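Side-chain contacts in calcium-regulated actin-bundling protein (PDB 4X3N), which bundles actin filaments under the control of calcium and may contribute to the structure and reorganization of filopodia and pseudopodia during cell movement: residues E62-V67 with E155-Q160; W69-Y74 with Y103-K108; A55-E60 with K162-P167. All blocks are in the same frame, centred on the assembly; numbering follows the deposited sequence.

Contact 1. Residues E62-V67 with E155-Q160; sequences EFIYSV and EYLLYQ. With CA (calcium ion), chain D.
I64 and L157 meet through their aliphatic branches: CD2 of L157 lies 3.9 Å from CG1 of I64 and only slightly farther, 4.1 Å, from its CG2, so one methyl touches both arms of the isoleucine where they fork. Beside this pair, the hydroxyl end of Y156 comes up to the rim of the F63 ring, OH to CE1 4.0 Å, close to the plane of that ring; the two aromatic side chains run nearly at right angles. F63 has its CG anti to the backbone N (chi1 -175°), which places the ring edge beside the Y156 hydroxyl. One face of the ring is backed by CB of V67, a turn further along the same helix, 3.8 Å above its centre. The Y156 ring has a similar support in Q160 CB, offset toward its rim.

Further out, helix 96-111 packs on the same side chains, L106 touching both V67 and Y156, while L50 and F49 of helix 42-57 lie against I64 and L157 respectively. Branched aliphatic and aromatic residues suit such a place, since all four that touch are buried. Away from the contact, S66 OG donates to E62 OE2 (2.7 Å), and E62 OE1 forms a salt bridge with R281 of helix 273-290.

E155, immediately before Y156, grips the calcium ion with both carboxylate oxygens, OE1 at 2.7 Å and OE2 at 2.5 Å. D144, N146, D148, the carbonyl oxygen of R150 and a water complete the site, and S152 OG also bonds to E155 OE1. A bidentate glutamate at the twelfth position of the loop, in the first turn of the exiting helix, is the hallmark of an EF-hand, here packed through that helix against helix 61-79.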
loop_
_atom_site.group_PDB
_atom_site.type_symbol
_atom_site.label_atom_id
_atom_site.label_comp_id
_atom_site.label_asym_id
_atom_site.label_seq_id
_atom_site.Cartn_x
_atom_site.Cartn_y
_atom_site.Cartn_z
ATOM N N GLU A 62 -24.991 -9.741 18.880
ATOM C CA GLU A 62 -24.148 -10.855 19.225
ATOM C C GLU A 62 -23.370 -11.431 18.030
ATOM O O GLU A 62 -22.223 -11.794 18.161
ATOM C CB GLU A 62 -24.952 -11.962 19.915
ATOM C CG GLU A 62 -24.125 -13.160 20.318
ATOM C CD GLU A 62 -23.030 -12.808 21.310
ATOM O OE1 GLU A 62 -23.100 -11.777 22.015
ATOM O OE2 GLU A 62 -22.025 -13.537 21.330
ATOM N N PHE A 63 -24.005 -11.508 16.878
ATOM C CA PHE A 63 -23.305 -11.966 15.729
ATOM C C PHE A 63 -22.245 -10.947 15.294
ATOM O O PHE A 63 -21.143 -11.277 14.875
ATOM C CB PHE A 63 -24.313 -12.131 14.611
ATOM C CG PHE A 63 -23.741 -12.719 13.383
ATOM C CD1 PHE A 63 -23.086 -11.908 12.436
ATOM C CD2 PHE A 63 -23.900 -14.083 13.109
ATOM C CE1 PHE A 63 -22.558 -12.474 11.284
ATOM C CE2 PHE A 63 -23.386 -14.640 11.944
ATOM C CZ PHE A 63 -22.683 -13.857 11.044
ATOM N N ILE A 64 -22.593 -9.701 15.399
ATOM C CA ILE A 64 -21.700 -8.629 14.936
ATOM C C ILE A 64 -20.438 -8.722 15.760
ATOM O O ILE A 64 -19.309 -8.608 15.253
ATOM C CB ILE A 64 -22.387 -7.270 15.016
ATOM C CG1 ILE A 64 -23.393 -7.130 13.879
ATOM C CG2 ILE A 64 -21.328 -6.117 14.892
ATOM C CD1 ILE A 64 -24.433 -6.098 14.120
ATOM N N TYR A 65 -20.640 -8.963 17.045
ATOM C CA TYR A 65 -19.547 -9.042 18.015
ATOM C C TYR A 65 -18.715 -10.283 17.918
ATOM O O TYR A 65 -17.457 -10.222 17.808
ATOM C CB TYR A 65 -20.112 -8.911 19.443
ATOM C CG TYR A 65 -19.040 -8.919 20.508
ATOM C CD1 TYR A 65 -18.619 -10.134 21.073
ATOM C CD2 TYR A 65 -18.464 -7.735 20.961
ATOM C CE1 TYR A 65 -17.634 -10.151 22.057
ATOM C CE2 TYR A 65 -17.477 -7.759 21.931
ATOM C CZ TYR A 65 -17.081 -8.976 22.467
ATOM O OH TYR A 65 -16.105 -8.986 23.446
ATOM N N SER A 66 -19.401 -11.424 17.895
ATOM C CA SER A 66 -18.718 -12.713 17.983
ATOM C C SER A 66 -18.184 -13.226 16.657
ATOM O O SER A 66 -17.197 -13.947 16.634
ATOM C CB SER A 66 -19.683 -13.764 18.556
ATOM O OG SER A 66 -19.778 -13.499 19.922
ATOM N N VAL A 67 -18.854 -12.881 15.577
ATOM C CA VAL A 67 -18.523 -13.404 14.260
ATOM C C VAL A 67 -18.038 -12.334 13.315
ATOM O O VAL A 67 -17.006 -12.504 12.692
ATOM C CB VAL A 67 -19.738 -14.069 13.595
ATOM C CG1 VAL A 67 -19.355 -14.754 12.277
ATOM C CG2 VAL A 67 -20.393 -15.087 14.519
ATOM N N GLU A 155 -18.460 -0.285 6.509
ATOM C CA GLU A 155 -18.966 -0.505 5.148
ATOM C C GLU A 155 -19.532 -1.918 5.007
ATOM O O GLU A 155 -20.590 -2.088 4.438
ATOM C CB GLU A 155 -17.865 -0.199 4.131
ATOM C CG GLU A 155 -17.657 1.284 3.952
ATOM C CD GLU A 155 -16.403 1.577 3.184
ATOM O OE1 GLU A 155 -15.337 1.185 3.668
ATOM O OE2 GLU A 155 -16.504 2.176 2.097
ATOM N N TYR A 156 -18.836 -2.907 5.556
ATOM C CA TYR A 156 -19.380 -4.272 5.627
ATOM C C TYR A 156 -20.752 -4.298 6.323
ATOM O O TYR A 156 -21.712 -4.934 5.848
ATOM C CB TYR A 156 -18.398 -5.239 6.329
ATOM C CG TYR A 156 -19.104 -6.412 6.973
ATOM C CD1 TYR A 156 -19.527 -7.498 6.203
ATOM C CD2 TYR A 156 -19.301 -6.475 8.346
ATOM C CE1 TYR A 156 -20.167 -8.603 6.801
ATOM C CE2 TYR A 156 -19.960 -7.526 8.944
ATOM C CZ TYR A 156 -20.419 -8.598 8.162
ATOM O OH TYR A 156 -21.072 -9.691 8.761
ATOM N N LEU A 157 -20.859 -3.611 7.450
ATOM C CA LEU A 157 -22.110 -3.579 8.197
ATOM C C LEU A 157 -23.282 -2.962 7.497
ATOM O O LEU A 157 -24.383 -3.510 7.489
ATOM C CB LEU A 157 -21.931 -2.891 9.530
ATOM C CG LEU A 157 -21.045 -3.706 10.462
ATOM C CD1 LEU A 157 -20.643 -2.869 11.685
ATOM C CD2 LEU A 157 -21.734 -4.974 11.019
ATOM N N LEU A 158 -23.045 -1.834 6.859
ATOM C CA LEU A 158 -24.084 -1.148 6.171
ATOM C C LEU A 158 -24.651 -1.958 5.024
ATOM O O LEU A 158 -25.877 -1.909 4.765
ATOM C CB LEU A 158 -23.536 0.143 5.622
ATOM C CG LEU A 158 -23.701 1.461 6.403
ATOM C CD1 LEU A 158 -24.450 1.481 7.694
ATOM C CD2 LEU A 158 -22.438 2.249 6.410
ATOM N N TYR A 159 -23.767 -2.650 4.311
ATOM C CA TYR A 159 -24.182 -3.444 3.184
ATOM C C TYR A 159 -24.825 -4.744 3.667
ATOM O O TYR A 159 -25.844 -5.129 3.137
ATOM C CB TYR A 159 -23.067 -3.685 2.161
ATOM C CG TYR A 159 -23.601 -4.341 0.891
ATOM C CD1 TYR A 159 -24.419 -3.628 0.012
ATOM C CD2 TYR A 159 -23.339 -5.679 0.615
ATOM C CE1 TYR A 159 -24.942 -4.230 -1.118
ATOM C CE2 TYR A 159 -23.873 -6.294 -0.489
ATOM C CZ TYR A 159 -24.663 -5.566 -1.343
ATOM O OH TYR A 159 -25.147 -6.175 -2.449
ATOM N N GLN A 160 -24.303 -5.354 4.720
ATOM C CA GLN A 160 -24.937 -6.567 5.263
ATOM C C GLN A 160 -26.384 -6.304 5.696
ATOM O O GLN A 160 -27.275 -7.095 5.421
ATOM C CB GLN A 160 -24.115 -7.119 6.396
ATOM C CG GLN A 160 -24.682 -8.330 7.082
ATOM C CD GLN A 160 -24.707 -9.569 6.199
ATOM O OE1 GLN A 160 -23.693 -9.984 5.707
ATOM N NE2 GLN A 160 -25.878 -10.158 6.016
HETATM CA CA CA D . -14.026 2.283 1.637
HETATM O O HOH W 1 -13.079 3.163 3.643
#

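Contact 2. Residues W69-Y74 with Y103-K108; sequences WETIKY and YEQLCK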
loop_
_atom_site.group_PDB
_atom_site.type_symbol
_atom_site.label_atom_id
_atom_site.label_comp_id
_atom_site.label_asym_id
_atom_site.label_seq_id
_atom_site.Cartn_x
_atom_site.Cartn_y
_atom_site.Cartn_z
ATOM N N TRP A 69 -16.989 -9.069 13.882
ATOM C CA TRP A 69 -15.770 -8.442 14.403
ATOM C C TRP A 69 -14.566 -9.372 14.435
ATOM O O TRP A 69 -13.432 -8.965 14.032
ATOM C CB TRP A 69 -16.057 -7.859 15.763
ATOM C CG TRP A 69 -15.019 -7.004 16.359
ATOM C CD1 TRP A 69 -14.328 -6.055 15.739
ATOM C CD2 TRP A 69 -14.607 -6.970 17.745
ATOM N NE1 TRP A 69 -13.499 -5.404 16.664
ATOM C CE2 TRP A 69 -13.636 -6.002 17.872
ATOM C CE3 TRP A 69 -14.944 -7.722 18.875
ATOM C CZ2 TRP A 69 -12.993 -5.727 19.092
ATOM C CZ3 TRP A 69 -14.317 -7.439 20.095
ATOM C CH2 TRP A 69 -13.365 -6.458 20.191
ATOM N N GLU A 70 -14.760 -10.582 14.962
ATOM C CA GLU A 70 -13.660 -11.517 15.090
ATOM C C GLU A 70 -13.097 -11.798 13.770
ATOM O O GLU A 70 -11.885 -11.873 13.633
ATOM C CB GLU A 70 -14.057 -12.841 15.717
ATOM C CG GLU A 70 -14.223 -12.709 17.237
ATOM C CD GLU A 70 -12.924 -12.230 17.923
ATOM O OE1 GLU A 70 -11.873 -12.788 17.565
ATOM O OE2 GLU A 70 -12.957 -11.307 18.793
ATOM N N THR A 71 -13.961 -11.957 12.774
ATOM C CA THR A 71 -13.456 -12.363 11.495
ATOM C C THR A 71 -12.656 -11.243 10.799
ATOM O O THR A 71 -11.670 -11.537 10.138
ATOM C CB THR A 71 -14.568 -12.936 10.605
ATOM O OG1 THR A 71 -15.257 -13.929 11.348
ATOM C CG2 THR A 71 -13.994 -13.549 9.363
ATOM N N ILE A 72 -13.056 -9.977 10.957
ATOM C CA ILE A 72 -12.396 -8.900 10.258
ATOM C C ILE A 72 -11.096 -8.673 10.938
ATOM O O ILE A 72 -10.074 -8.406 10.259
ATOM C CB ILE A 72 -13.269 -7.607 10.090
ATOM C CG1 ILE A 72 -12.750 -6.709 8.955
ATOM C CG2 ILE A 72 -13.368 -6.813 11.363
ATOM C CD1 ILE A 72 -13.703 -5.592 8.454
ATOM N N LYS A 73 -11.084 -8.834 12.249
ATOM C CA LYS A 73 -9.862 -8.765 12.984
ATOM C C LYS A 73 -8.868 -9.822 12.568
ATOM O O LYS A 73 -7.682 -9.501 12.406
ATOM C CB LYS A 73 -10.075 -8.876 14.476
ATOM C CG LYS A 73 -10.790 -7.671 15.052
ATOM C CD LYS A 73 -10.705 -7.679 16.552
ATOM C CE LYS A 73 -11.565 -8.784 17.102
ATOM N NZ LYS A 73 -11.428 -8.756 18.574
ATOM N N TYR A 74 -9.303 -11.055 12.418
ATOM C CA TYR A 74 -8.368 -12.089 11.996
ATOM C C TYR A 74 -7.815 -11.823 10.593
ATOM O O TYR A 74 -6.661 -12.085 10.348
ATOM C CB TYR A 74 -8.960 -13.474 12.066
ATOM C CG TYR A 74 -8.718 -14.053 13.456
ATOM C CD1 TYR A 74 -7.470 -14.538 13.816
ATOM C CD2 TYR A 74 -9.717 -14.042 14.422
ATOM C CE1 TYR A 74 -7.236 -15.035 15.086
ATOM C CE2 TYR A 74 -9.498 -14.532 15.694
ATOM C CZ TYR A 74 -8.260 -15.023 16.020
ATOM O OH TYR A 74 -8.052 -15.521 17.279
ATOM N N TYR A 103 -14.539 -12.028 3.643
ATOM C CA TYR A 103 -15.869 -12.491 3.341
ATOM C C TYR A 103 -15.892 -14.009 3.158
ATOM O O TYR A 103 -16.865 -14.668 3.505
ATOM C CB TYR A 103 -16.363 -11.841 2.066
ATOM C CG TYR A 103 -17.013 -10.524 2.258
ATOM C CD1 TYR A 103 -18.355 -10.436 2.615
ATOM C CD2 TYR A 103 -16.275 -9.359 2.078
ATOM C CE1 TYR A 103 -18.956 -9.197 2.810
ATOM C CE2 TYR A 103 -16.838 -8.141 2.257
ATOM C CZ TYR A 103 -18.176 -8.047 2.629
ATOM O OH TYR A 103 -18.697 -6.806 2.774
ATOM N N GLU A 104 -14.819 -14.547 2.584
ATOM C CA GLU A 104 -14.705 -15.993 2.434
ATOM C C GLU A 104 -14.656 -16.708 3.737
ATOM O O GLU A 104 -15.308 -17.695 3.899
ATOM C CB GLU A 104 -13.533 -16.381 1.563
ATOM C CG GLU A 104 -13.884 -16.041 0.122
ATOM C CD GLU A 104 -12.843 -16.530 -0.859
ATOM O OE1 GLU A 104 -11.720 -16.941 -0.410
ATOM O OE2 GLU A 104 -13.146 -16.423 -2.070
ATOM N N GLN A 105 -13.922 -16.173 4.691
ATOM C CA GLN A 105 -13.892 -16.740 6.015
ATOM C C GLN A 105 -15.259 -16.642 6.705
ATOM O O GLN A 105 -15.656 -17.598 7.344
ATOM C CB GLN A 105 -12.745 -16.154 6.838
ATOM C CG GLN A 105 -12.635 -16.647 8.261
ATOM C CD GLN A 105 -12.652 -18.178 8.406
ATOM O OE1 GLN A 105 -12.103 -18.924 7.571
ATOM N NE2 GLN A 105 -13.273 -18.648 9.494
ATOM N N LEU A 106 -15.999 -15.546 6.519
ATOM C CA LEU A 106 -17.322 -15.410 7.058
ATOM C C LEU A 106 -18.259 -16.501 6.594
ATOM O O LEU A 106 -19.024 -17.063 7.386
ATOM C CB LEU A 106 -17.971 -14.110 6.621
ATOM C CG LEU A 106 -17.759 -12.858 7.453
ATOM C CD1 LEU A 106 -18.545 -11.714 6.844
ATOM C CD2 LEU A 106 -18.091 -13.047 8.950
ATOM N N CYS A 107 -18.213 -16.760 5.305
ATOM C CA CYS A 107 -19.061 -17.748 4.683
ATOM C C CYS A 107 -18.665 -19.125 5.170
ATOM O O CYS A 107 -19.526 -19.929 5.432
ATOM C CB CYS A 107 -18.938 -17.692 3.154
ATOM S SG CYS A 107 -19.608 -16.212 2.357
ATOM N N LYS A 108 -17.382 -19.369 5.344
ATOM C CA LYS A 108 -16.949 -20.693 5.772
ATOM C C LYS A 108 -17.409 -20.937 7.205
ATOM O O LYS A 108 -17.907 -22.018 7.544
ATOM C CB LYS A 108 -15.441 -20.846 5.670
ATOM C CG LYS A 108 -14.960 -22.289 5.774
ATOM C CD LYS A 108 -13.489 -22.443 5.389
ATOM C CE LYS A 108 -12.576 -21.891 6.473
ATOM N NZ LYS A 108 -11.337 -22.711 6.672
#
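T71 sets its methyl CG2 anti to the backbone N and its hydroxyl anti to the carbonyl carbon (chi1 -51°), and Q105 likewise holds CG anti to its own N (chi1 178°). These choices bring T71 CG2 against the aliphatic part of Q105, 3.6 Å from CG and 3.8 Å from CB. Beyond CG, chi2 (51°) turns the amide off, leaving CB and CG as the touching atoms. CD2 of L106 packs against T71 CB at 3.9 Å and lies 3.8 Å from its OG1.

Threonine is small enough to let helices 61-79 and 96-111 approach closely here, the CA atoms of T71 and L106 being 6.6 Å apart. Its hydroxyl is hydrogen-bonded to the carbonyl oxygen of V67 one turn back, which satisfies a polar atom in a buried place. F102, a turn before L106, also touches T71. On the side of helix 61-79 turned from the contact, K73 NZ makes a 3.0 Å salt bridge to E70 OE2.

The contact itself is therefore van der Waals packing: the threonine hydroxyl, though bonded within its own helix, meets L106 as plainly as the methyl meets Q105, whose hydrocarbon stem and polar end suit a partly exposed edge.

Contact 3. Residues A55-E60 with K162-P167; sequences AEVSKE and KDFANP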
loop_
_atom_site.group_PDB
_atom_site.type_symbol
_atom_site.label_atom_id
_atom_site.label_comp_id
_atom_site.label_asym_id
_atom_site.label_seq_id
_atom_site.Cartn_x
_atom_site.Cartn_y
_atom_site.Cartn_z
ATOM N N ALA A 55 -32.470 0.157 17.261
ATOM C CA ALA A 55 -33.894 -0.197 17.270
ATOM C C ALA A 55 -34.085 -1.319 16.295
ATOM O O ALA A 55 -34.853 -2.226 16.555
ATOM C CB ALA A 55 -34.782 0.971 16.904
ATOM N N GLU A 56 -33.342 -1.283 15.205
ATOM C CA GLU A 56 -33.487 -2.259 14.153
ATOM C C GLU A 56 -32.600 -3.450 14.233
ATOM O O GLU A 56 -32.904 -4.483 13.635
ATOM C CB GLU A 56 -33.191 -1.582 12.812
ATOM C CG GLU A 56 -34.122 -0.449 12.406
ATOM C CD GLU A 56 -33.765 0.882 13.022
ATOM O OE1 GLU A 56 -32.715 1.036 13.692
ATOM O OE2 GLU A 56 -34.532 1.821 12.763
ATOM N N VAL A 57 -31.426 -3.325 14.870
ATOM C CA VAL A 57 -30.384 -4.363 14.692
ATOM C C VAL A 57 -29.930 -5.045 15.960
ATOM O O VAL A 57 -29.170 -6.001 15.879
ATOM C CB VAL A 57 -29.133 -3.825 13.896
ATOM C CG1 VAL A 57 -28.135 -3.138 14.788
ATOM C CG2 VAL A 57 -28.473 -4.945 13.090
ATOM N N SER A 58 -30.489 -4.628 17.099
ATOM C CA SER A 58 -30.010 -5.065 18.403
ATOM C C SER A 58 -29.884 -6.584 18.534
ATOM O O SER A 58 -28.976 -7.105 19.217
ATOM C CB SER A 58 -30.947 -4.526 19.532
ATOM O OG SER A 58 -32.233 -5.132 19.500
ATOM N N LYS A 59 -30.785 -7.312 17.885
ATOM C CA LYS A 59 -30.745 -8.775 18.025
ATOM C C LYS A 59 -29.631 -9.451 17.256
ATOM O O LYS A 59 -29.336 -10.645 17.516
ATOM C CB LYS A 59 -32.087 -9.355 17.615
ATOM C CG LYS A 59 -33.263 -8.905 18.499
ATOM C CD LYS A 59 -34.629 -9.177 17.825
ATOM C CE LYS A 59 -34.735 -10.633 17.345
ATOM N NZ LYS A 59 -36.102 -11.169 17.077
ATOM N N GLU A 60 -28.990 -8.722 16.326
ATOM C CA GLU A 60 -27.802 -9.236 15.643
ATOM C C GLU A 60 -26.536 -8.821 16.335
ATOM O O GLU A 60 -25.445 -9.236 15.948
ATOM C CB GLU A 60 -27.715 -8.709 14.242
ATOM C CG GLU A 60 -29.024 -8.847 13.495
ATOM C CD GLU A 60 -29.536 -10.278 13.394
ATOM O OE1 GLU A 60 -28.780 -11.144 12.873
ATOM O OE2 GLU A 60 -30.743 -10.499 13.749
ATOM N N LYS A 162 -28.397 -3.932 4.742
ATOM C CA LYS A 162 -28.934 -2.956 3.846
ATOM C C LYS A 162 -30.481 -2.925 3.720
ATOM O O LYS A 162 -31.017 -1.905 3.236
ATOM C CB LYS A 162 -28.335 -3.069 2.436
ATOM C CG LYS A 162 -28.779 -4.318 1.645
ATOM C CD LYS A 162 -27.997 -4.475 0.369
ATOM C CE LYS A 162 -28.186 -5.865 -0.222
ATOM N NZ LYS A 162 -29.571 -5.941 -0.730
ATOM N N ASP A 163 -31.188 -3.960 4.172
ATOM C CA ASP A 163 -32.692 -3.899 4.244
ATOM C C ASP A 163 -33.151 -2.685 5.060
ATOM O O ASP A 163 -34.261 -2.232 4.932
ATOM C CB ASP A 163 -33.285 -5.107 4.979
ATOM C CG ASP A 163 -32.977 -6.422 4.316
ATOM O OD1 ASP A 163 -32.781 -6.453 3.054
ATOM O OD2 ASP A 163 -32.931 -7.447 5.103
ATOM N N PHE A 164 -32.313 -2.151 5.947
ATOM C CA PHE A 164 -32.692 -0.915 6.625
ATOM C C PHE A 164 -31.593 0.150 6.732
ATOM O O PHE A 164 -31.946 1.266 6.964
ATOM C CB PHE A 164 -33.235 -1.164 8.050
ATOM C CG PHE A 164 -32.294 -1.893 8.914
ATOM C CD1 PHE A 164 -31.277 -1.213 9.555
ATOM C CD2 PHE A 164 -32.415 -3.249 9.073
ATOM C CE1 PHE A 164 -30.381 -1.912 10.314
ATOM C CE2 PHE A 164 -31.500 -3.950 9.806
ATOM C CZ PHE A 164 -30.479 -3.274 10.437
ATOM N N ALA A 165 -30.322 -0.224 6.561
ATOM C CA ALA A 165 -29.182 0.650 6.753
ATOM C C ALA A 165 -28.632 1.124 5.408
ATOM O O ALA A 165 -28.723 0.386 4.407
ATOM C CB ALA A 165 -28.129 -0.115 7.510
ATOM N N ASN A 166 -28.120 2.368 5.366
ATOM C CA ASN A 166 -27.443 2.815 4.214
ATOM C C ASN A 166 -26.627 4.014 4.571
ATOM O O ASN A 166 -26.818 4.588 5.644
ATOM C CB ASN A 166 -28.437 3.089 3.077
ATOM C CG ASN A 166 -29.387 4.173 3.411
ATOM O OD1 ASN A 166 -29.061 5.367 3.375
ATOM N ND2 ASN A 166 -30.575 3.787 3.727
ATOM N N PRO A 167 -25.694 4.406 3.713
ATOM C CA PRO A 167 -24.722 5.390 4.241
ATOM C C PRO A 167 -25.308 6.764 4.618
ATOM O O PRO A 167 -24.916 7.408 5.629
ATOM C CB PRO A 167 -23.748 5.529 3.065
ATOM C CG PRO A 167 -23.742 4.206 2.479
ATOM C CD PRO A 167 -25.194 3.773 2.489
#
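This is a partly buried aromatic contact, in which F164, from the loop between helices 153-160 and 167-174, packs on helix 42-57. E56 lies over one face of the ring, its CB 3.8 Å from the centroid and only 10° off the ring normal, a CH-pi contact. V57 comes instead to the rim, near the ring plane, with CG2 3.7 Å from CZ. The ring thus fits against two successive residues of the helix, by its face and by its edge.

F164 takes the sterically tight first torsion with CG between the backbone N and the carbonyl carbon (chi1 57°), which sets the ring face against E56 CB. The glutamate suits its partly exposed position: its methylenes cover the phenyl ring, while the carboxylate, bent aside at chi2, makes a salt bridge with R173 of helix 167-174. V57 is buried, resting also on F49 and L50 of its own helix, and Y53 adds a second ring beside F164.

Two residues further on, N166 occupies the N-cap of helix 167-174, its OD1 accepting a hydrogen bond from the backbone N of D169. The arrangement is that of a loop that leaves the exiting helix of the calcium site, packs F164 on helix 42-57 and ends in an asparagine N-cap.

In the fold
Contacts 1 and 2 belong to the buried interior and share helix 61-79, which meets helix 153-160 in contact 1 and helix 96-111 in contact 2; their centres are about 10 Å apart, and I64 O probably hydrogen-bonds to W69 N (2.7 Å). Contact 3 lies further out, about 18 Å from the centre of the chain, on the preceding helix 42-57, and adjoins contact 1 where L158 meets A165 and N166. Contacts 2 and 3 do not touch. Chemistry follows position: contact 1 is aliphatic and aromatic, on the helix carrying the calcium ligand E155, contact 2 uses a small threonine for close helix packing, and contact 3 combines an aromatic face with a charged, partly exposed glutamate.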